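Local coordinates for protein IroE-like serine hydrolase (Shewanella oneidensis, PDB 3GFF) that probably hydrolyses ester bonds, as expected of a member of the esterase D family, at residues L22-A31 against I78-D89. Residues are numbered along the deposited sequence; the frame is centred on the assembly and turned at random.
Sequences LKETREYVIA and IVGIHNTNRMRD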
ATOM      1  N   LEU A  22     -24.395  22.891   5.366  1.00 22.24           N
ATOM      2  CA  LEU A  22     -24.905  21.945   4.377  1.00 23.15           C
ATOM      3  C   LEU A  22     -26.370  21.504   4.659  1.00 23.68           C
ATOM      4  O   LEU A  22     -26.994  20.864   3.812  1.00 24.63           O
ATOM      5  CB  LEU A  22     -23.928  20.745   4.224  1.00 22.95           C
ATOM      6  CG  LEU A  22     -22.532  21.134   3.688  1.00 22.86           C
ATOM      7  CD1 LEU A  22     -21.543  19.972   3.555  1.00 21.03           C
ATOM      8  CD2 LEU A  22     -22.685  21.853   2.335  1.00 23.05           C
ATOM      9  N   LYS A  23     -26.913  21.871   5.816  1.00 23.10           N
ATOM     10  CA  LYS A  23     -28.304  21.555   6.182  1.00 24.70           C
ATOM     11  C   LYS A  23     -28.566  20.033   6.156  1.00 24.53           C
ATOM     12  O   LYS A  23     -29.618  19.560   5.719  1.00 24.86           O
ATOM     13  CB  LYS A  23     -29.282  22.336   5.278  1.00 25.30           C
ATOM     14  CG  LYS A  23     -30.632  22.645   5.921  1.00 26.20           C
ATOM     15  CD  LYS A  23     -31.591  23.443   5.012  1.00 25.86           C
ATOM     16  CE  LYS A  23     -32.769  24.075   5.809  1.00 26.53           C
ATOM     17  NZ  LYS A  23     -33.686  23.119   6.554  1.00 25.92           N
ATOM     18  N   GLU A  24     -27.592  19.277   6.654  1.00 24.56           N
ATOM     19  CA  GLU A  24     -27.671  17.813   6.717  1.00 24.26           C
ATOM     20  C   GLU A  24     -26.747  17.281   7.793  1.00 23.27           C
ATOM     21  O   GLU A  24     -25.909  17.996   8.332  1.00 23.41           O
ATOM     22  CB  GLU A  24     -27.285  17.180   5.355  1.00 23.41           C
ATOM     23  CG  GLU A  24     -25.884  17.525   4.889  1.00 24.40           C
ATOM     24  CD  GLU A  24     -25.544  17.070   3.452  1.00 25.27           C
ATOM     25  OE1 GLU A  24     -26.449  16.758   2.652  1.00 26.85           O
ATOM     26  OE2 GLU A  24     -24.353  17.077   3.104  1.00 24.17           O
ATOM     27  N   THR A  25     -26.926  16.006   8.095  1.00 22.39           N
ATOM     28  CA  THR A  25     -26.046  15.271   8.971  1.00 21.57           C
ATOM     29  C   THR A  25     -24.864  14.833   8.124  1.00 22.23           C
ATOM     30  O   THR A  25     -25.045  14.347   7.005  1.00 20.73           O
ATOM     31  CB  THR A  25     -26.726  14.005   9.479  1.00 21.66           C
ATOM     32  OG1 THR A  25     -27.956  14.372  10.100  1.00 20.11           O
ATOM     33  CG2 THR A  25     -25.826  13.260  10.495  1.00 21.18           C
ATOM     34  N   ARG A  26     -23.664  15.043   8.650  1.00 21.93           N
ATOM     35  CA  ARG A  26     -22.453  14.634   8.005  1.00 23.16           C
ATOM     36  C   ARG A  26     -21.744  13.581   8.865  1.00 23.80           C
ATOM     37  O   ARG A  26     -21.569  13.774  10.050  1.00 24.54           O
ATOM     38  CB  ARG A  26     -21.539  15.847   7.736  1.00 24.42           C
ATOM     39  CG  ARG A  26     -21.819  16.593   6.441  1.00 25.87           C
ATOM     40  CD  ARG A  26     -21.816  15.580   5.290  1.00 27.62           C
ATOM     41  NE  ARG A  26     -21.575  16.155   3.986  1.00 29.55           N
ATOM     42  CZ  ARG A  26     -20.566  15.868   3.174  1.00 31.04           C
ATOM     43  NH1 ARG A  26     -19.669  14.946   3.434  1.00 31.43           N
ATOM     44  NH2 ARG A  26     -20.491  16.492   2.026  1.00 32.85           N
ATOM     45  N   GLU A  27     -21.356  12.466   8.248  1.00 24.54           N
ATOM     46  CA  GLU A  27     -20.623  11.403   8.924  1.00 25.73           C
ATOM     47  C   GLU A  27     -19.149  11.420   8.563  1.00 23.20           C
ATOM     48  O   GLU A  27     -18.726  11.852   7.462  1.00 21.72           O
ATOM     49  CB  GLU A  27     -21.227  10.021   8.612  1.00 27.09           C
ATOM     50  CG  GLU A  27     -22.591   9.839   9.235  1.00 29.72           C
ATOM     51  CD  GLU A  27     -23.244   8.508   8.894  1.00 31.30           C
ATOM     52  OE1 GLU A  27     -22.904   7.875   7.865  1.00 34.33           O
ATOM     53  OE2 GLU A  27     -24.130   8.104   9.671  1.00 35.03           O
ATOM     54  N   TYR A  28     -18.361  10.987   9.529  1.00 21.33           N
ATOM     55  CA  TYR A  28     -16.930  10.896   9.355  1.00 22.59           C
ATOM     56  C   TYR A  28     -16.326   9.895  10.334  1.00 21.66           C
ATOM     57  O   TYR A  28     -16.948   9.524  11.328  1.00 19.75           O
ATOM     58  CB  TYR A  28     -16.280  12.280   9.473  1.00 22.89           C
ATOM     59  CG  TYR A  28     -16.331  12.939  10.821  1.00 23.11           C
ATOM     60  CD1 TYR A  28     -17.404  13.732  11.182  1.00 23.32           C
ATOM     61  CD2 TYR A  28     -15.285  12.805  11.718  1.00 22.31           C
ATOM     62  CE1 TYR A  28     -17.431  14.376  12.392  1.00 24.04           C
ATOM     63  CE2 TYR A  28     -15.306  13.439  12.928  1.00 23.31           C
ATOM     64  CZ  TYR A  28     -16.372  14.237  13.259  1.00 23.39           C
ATOM     65  OH  TYR A  28     -16.433  14.853  14.483  1.00 24.53           O
ATOM     66  N   VAL A  29     -15.105   9.471  10.037  1.00 22.80           N
ATOM     67  CA  VAL A  29     -14.364   8.513  10.850  1.00 23.67           C
ATOM     68  C   VAL A  29     -13.001   9.096  11.253  1.00 24.17           C
ATOM     69  O   VAL A  29     -12.389   9.829  10.493  1.00 25.17           O
ATOM     70  CB  VAL A  29     -14.141   7.169  10.092  1.00 24.34           C
ATOM     71  CG1 VAL A  29     -15.400   6.325  10.068  1.00 23.68           C
ATOM     72  CG2 VAL A  29     -13.617   7.431   8.663  1.00 24.08           C
ATOM     73  N   ILE A  30     -12.567   8.800  12.470  1.00 24.88           N
ATOM     74  CA  ILE A  30     -11.281   9.262  13.025  1.00 25.69           C
ATOM     75  C   ILE A  30     -10.410   8.058  13.424  1.00 25.32           C
ATOM     76  O   ILE A  30     -10.905   7.162  14.059  1.00 25.28           O
ATOM     77  CB  ILE A  30     -11.499  10.040  14.352  1.00 26.76           C
ATOM     78  CG1 ILE A  30     -12.333  11.300  14.151  1.00 27.53           C
ATOM     79  CG2 ILE A  30     -10.179  10.411  15.010  1.00 27.03           C
ATOM     80  CD1 ILE A  30     -12.549  12.070  15.465  1.00 26.74           C
ATOM     81  N   ALA A  31      -9.134   8.052  13.044  1.00 25.91           N
ATOM     82  CA  ALA A  31      -8.165   7.044  13.478  1.00 25.85           C
ATOM     83  C   ALA A  31      -7.135   7.857  14.253  1.00 25.70           C
ATOM     84  O   ALA A  31      -6.613   8.851  13.728  1.00 26.57           O
ATOM     85  CB  ALA A  31      -7.501   6.323  12.287  1.00 25.68           C
ATOM     86  N   ILE A  78      -5.964  10.698  11.540  1.00 21.95           N
ATOM     87  CA  ILE A  78      -6.566  10.481  10.227  1.00 22.59           C
ATOM     88  C   ILE A  78      -8.063  10.749  10.317  1.00 23.01           C
ATOM     89  O   ILE A  78      -8.746  10.162  11.173  1.00 22.20           O
ATOM     90  CB  ILE A  78      -6.364   9.043   9.719  1.00 21.66           C
ATOM     91  CG1 ILE A  78      -4.901   8.625   9.915  1.00 22.42           C
ATOM     92  CG2 ILE A  78      -6.748   8.953   8.232  1.00 22.60           C
ATOM     93  CD1 ILE A  78      -4.602   7.222   9.514  1.00 21.52           C
ATOM     94  N   VAL A  79      -8.546  11.684   9.498  1.00 23.54           N
ATOM     95  CA  VAL A  79      -9.960  11.994   9.415  1.00 23.85           C
ATOM     96  C   VAL A  79     -10.484  11.607   8.025  1.00 23.98           C
ATOM     97  O   VAL A  79     -10.028  12.149   7.048  1.00 23.98           O
ATOM     98  CB  VAL A  79     -10.245  13.487   9.673  1.00 23.11           C
ATOM     99  CG1 VAL A  79     -11.755  13.764   9.540  1.00 22.63           C
ATOM    100  CG2 VAL A  79      -9.803  13.838  11.060  1.00 23.11           C
ATOM    101  N   GLY A  80     -11.406  10.639   7.961  1.00 24.51           N
ATOM    102  CA  GLY A  80     -12.059  10.225   6.709  1.00 25.26           C
ATOM    103  C   GLY A  80     -13.443  10.866   6.609  1.00 25.15           C
ATOM    104  O   GLY A  80     -14.284  10.695   7.498  1.00 22.82           O
ATOM    105  N   ILE A  81     -13.690  11.606   5.535  1.00 25.17           N
ATOM    106  CA  ILE A  81     -14.971  12.300   5.379  1.00 25.41           C
ATOM    107  C   ILE A  81     -15.896  11.531   4.432  1.00 24.89           C
ATOM    108  O   ILE A  81     -15.553  11.271   3.290  1.00 24.94           O
ATOM    109  CB  ILE A  81     -14.756  13.777   4.901  1.00 25.78           C
ATOM    110  CG1 ILE A  81     -13.735  14.468   5.790  1.00 24.89           C
ATOM    111  CG2 ILE A  81     -16.085  14.605   4.913  1.00 24.56           C
ATOM    112  CD1 ILE A  81     -13.381  15.848   5.324  1.00 24.12           C
ATOM    113  N   HIS A  82     -17.077  11.143   4.899  1.00 25.02           N
ATOM    114  CA  HIS A  82     -17.967  10.427   4.015  1.00 27.24           C
ATOM    115  C   HIS A  82     -18.732  11.406   3.172  1.00 28.16           C
ATOM    116  O   HIS A  82     -18.928  12.543   3.573  1.00 26.89           O
ATOM    117  CB  HIS A  82     -18.965   9.539   4.741  1.00 29.24           C
ATOM    118  CG  HIS A  82     -18.324   8.488   5.562  1.00 30.06           C
ATOM    119  ND1 HIS A  82     -19.044   7.654   6.378  1.00 31.64           N
ATOM    120  CD2 HIS A  82     -17.019   8.171   5.743  1.00 31.37           C
ATOM    121  CE1 HIS A  82     -18.214   6.828   6.993  1.00 32.80           C
ATOM    122  NE2 HIS A  82     -16.977   7.126   6.630  1.00 31.62           N
ATOM    123  N   ASN A  83     -19.160  10.924   2.009  1.00 28.20           N
ATOM    124  CA  ASN A  83     -19.990  11.661   1.097  1.00 27.91           C
ATOM    125  C   ASN A  83     -21.489  11.480   1.337  1.00 27.90           C
ATOM    126  O   ASN A  83     -21.960  10.492   1.914  1.00 27.26           O
ATOM    127  CB  ASN A  83     -19.712  11.208  -0.336  1.00 27.93           C
ATOM    128  CG  ASN A  83     -18.460  11.790  -0.892  1.00 27.54           C
ATOM    129  OD1 ASN A  83     -18.277  12.998  -0.859  1.00 29.61           O
ATOM    130  ND2 ASN A  83     -17.617  10.957  -1.457  1.00 26.83           N
ATOM    131  N   THR A  84     -22.228  12.489   0.904  1.00 27.56           N
ATOM    132  CA  THR A  84     -23.672  12.402   0.829  1.00 26.07           C
ATOM    133  C   THR A  84     -23.873  12.661  -0.689  1.00 26.28           C
ATOM    134  O   THR A  84     -23.950  11.715  -1.477  1.00 25.57           O
ATOM    135  CB  THR A  84     -24.336  13.415   1.734  1.00 25.83           C
ATOM    136  OG1 THR A  84     -24.014  14.730   1.293  1.00 26.26           O
ATOM    137  CG2 THR A  84     -23.869  13.230   3.196  1.00 24.84           C
ATOM    138  N   ASN A  85     -23.862  13.934  -1.102  1.00 26.18           N
ATOM    139  CA  ASN A  85     -23.947  14.293  -2.527  1.00 25.91           C
ATOM    140  C   ASN A  85     -22.539  14.687  -3.074  1.00 26.57           C
ATOM    141  O   ASN A  85     -22.088  15.844  -3.023  1.00 26.79           O
ATOM    142  CB  ASN A  85     -24.991  15.390  -2.730  1.00 24.33           C
ATOM    143  CG  ASN A  85     -25.366  15.604  -4.191  1.00 22.93           C
ATOM    144  OD1 ASN A  85     -24.633  15.229  -5.118  1.00 21.01           O
ATOM    145  ND2 ASN A  85     -26.495  16.265  -4.396  1.00 20.91           N
ATOM    146  N   ARG A  86     -21.851  13.682  -3.579  1.00 27.51           N
ATOM    147  CA  ARG A  86     -20.501  13.818  -4.114  1.00 27.60           C
ATOM    148  C   ARG A  86     -20.380  14.768  -5.319  1.00 27.69           C
ATOM    149  O   ARG A  86     -19.444  15.552  -5.402  1.00 28.27           O
ATOM    150  CB  ARG A  86     -20.016  12.429  -4.502  1.00 29.09           C
ATOM    151  CG  ARG A  86     -18.609  12.364  -5.081  1.00 29.13           C
ATOM    152  CD  ARG A  86     -18.090  10.935  -5.052  1.00 29.71           C
ATOM    153  NE  ARG A  86     -16.639  10.954  -5.117  1.00 29.66           N
ATOM    154  CZ  ARG A  86     -15.930  10.787  -6.232  1.00 31.01           C
ATOM    155  NH1 ARG A  86     -16.546  10.538  -7.396  1.00 31.12           N
ATOM    156  NH2 ARG A  86     -14.596  10.851  -6.178  1.00 29.38           N
HETATM  157  N   MSE A  87     -21.308  14.700  -6.263  1.00 27.19           N
HETATM  158  CA  MSE A  87     -21.213  15.599  -7.404  1.00 27.62           C
HETATM  159  C   MSE A  87     -21.444  17.043  -6.969  1.00 25.10           C
HETATM  160  O   MSE A  87     -20.961  17.954  -7.593  1.00 25.03           O
HETATM  161  CB  MSE A  87     -22.160  15.204  -8.537  1.00 29.03           C
HETATM  162  CG  MSE A  87     -21.695  13.973  -9.357  1.00 31.49           C
HETATM  163 SE   MSE A  87     -19.924  14.217 -10.195  0.75 36.48          SE
HETATM  164  CE  MSE A  87     -20.483  15.686 -11.283  1.00 32.01           C
ATOM    165  N   ARG A  88     -22.163  17.240  -5.887  1.00 24.13           N
ATOM    166  CA  ARG A  88     -22.463  18.578  -5.423  1.00 23.61           C
ATOM    167  C   ARG A  88     -21.265  19.148  -4.712  1.00 24.11           C
ATOM    168  O   ARG A  88     -20.862  20.255  -5.018  1.00 24.47           O
ATOM    169  CB  ARG A  88     -23.662  18.565  -4.483  1.00 23.14           C
ATOM    170  CG  ARG A  88     -24.169  19.927  -4.005  1.00 22.59           C
ATOM    171  CD  ARG A  88     -25.061  19.730  -2.786  1.00 22.77           C
ATOM    172  NE  ARG A  88     -24.295  19.167  -1.674  1.00 21.87           N
ATOM    173  CZ  ARG A  88     -24.813  18.731  -0.531  1.00 22.09           C
ATOM    174  NH1 ARG A  88     -26.127  18.772  -0.308  1.00 21.16           N
ATOM    175  NH2 ARG A  88     -24.011  18.239   0.409  1.00 21.63           N
ATOM    176  N   ASP A  89     -20.666  18.360  -3.812  1.00 24.58           N
ATOM    177  CA  ASP A  89     -19.603  18.830  -2.936  1.00 23.54           C
ATOM    178  C   ASP A  89     -18.206  18.798  -3.500  1.00 23.92           C
ATOM    179  O   ASP A  89     -17.360  19.508  -3.011  1.00 24.70           O
ATOM    180  CB  ASP A  89     -19.587  17.990  -1.667  1.00 23.53           C
ATOM    181  CG  ASP A  89     -20.874  18.099  -0.865  1.00 24.58           C
ATOM    182  OD1 ASP A  89     -21.567  19.141  -0.958  1.00 24.99           O
ATOM    183  OD2 ASP A  89     -21.192  17.137  -0.128  1.00 24.52           O
TER
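Strands 24-31 and 78-81 pair antiparallel near one edge of the central sheet, and beyond the pairing Glu-24 and Arg-26 reach across to the loop and short helix that follow strand 78-81. Val-29 and Gly-80 exchange two backbone bonds, with Val-29 N to Gly-80 O at 2.9 Å. Ala-31 and Ile-78 form a second such pair. His-82 N adds a bond to Glu-27 O at 3.1 Å. On the face carrying Val-29, its CG2 lies 3.7 Å from Gly-80 CA, where a side chain on the glycine would clash. The His-82 side chain crosses that of Val-29 at about a right angle, NE2 3.9 Å from Val-29 CG1. Phe-55 of helix 51-65 covers this face, and helix 114-132 covers the face of Tyr-28 and Ile-81. This is the alpha/beta-hydrolase fold, in which strand 24-31, one in from the edge strand 12-19, runs against the other strands of the sheet. Past His-82 the contact becomes polar. Glu-24 OE2 accepts from Thr-84 OG1, Arg-26 NE and Arg-88 NH2. The last is a salt bridge at 3.0 Å, with the oxygen in the guanidinium plane of Arg-88 but the donor above the carboxylate plane. Glu-24 CG sits between backbone N and carbonyl carbon (chi1 59°), and the extended chain carries the carboxylate to these donors. With an alanine in place of Glu-24, the two arginines would probably lose the carboxylate they share, and Thr-84 OG1 its acceptor. Arg-88 also grips Asp-89 side-on, NE and NH2 both reaching OD1, NE at 2.8 Å. Thr-84 CG2 lies over one face of the Arg-26 guanidinium, 3.8 Å from Arg-26 NE.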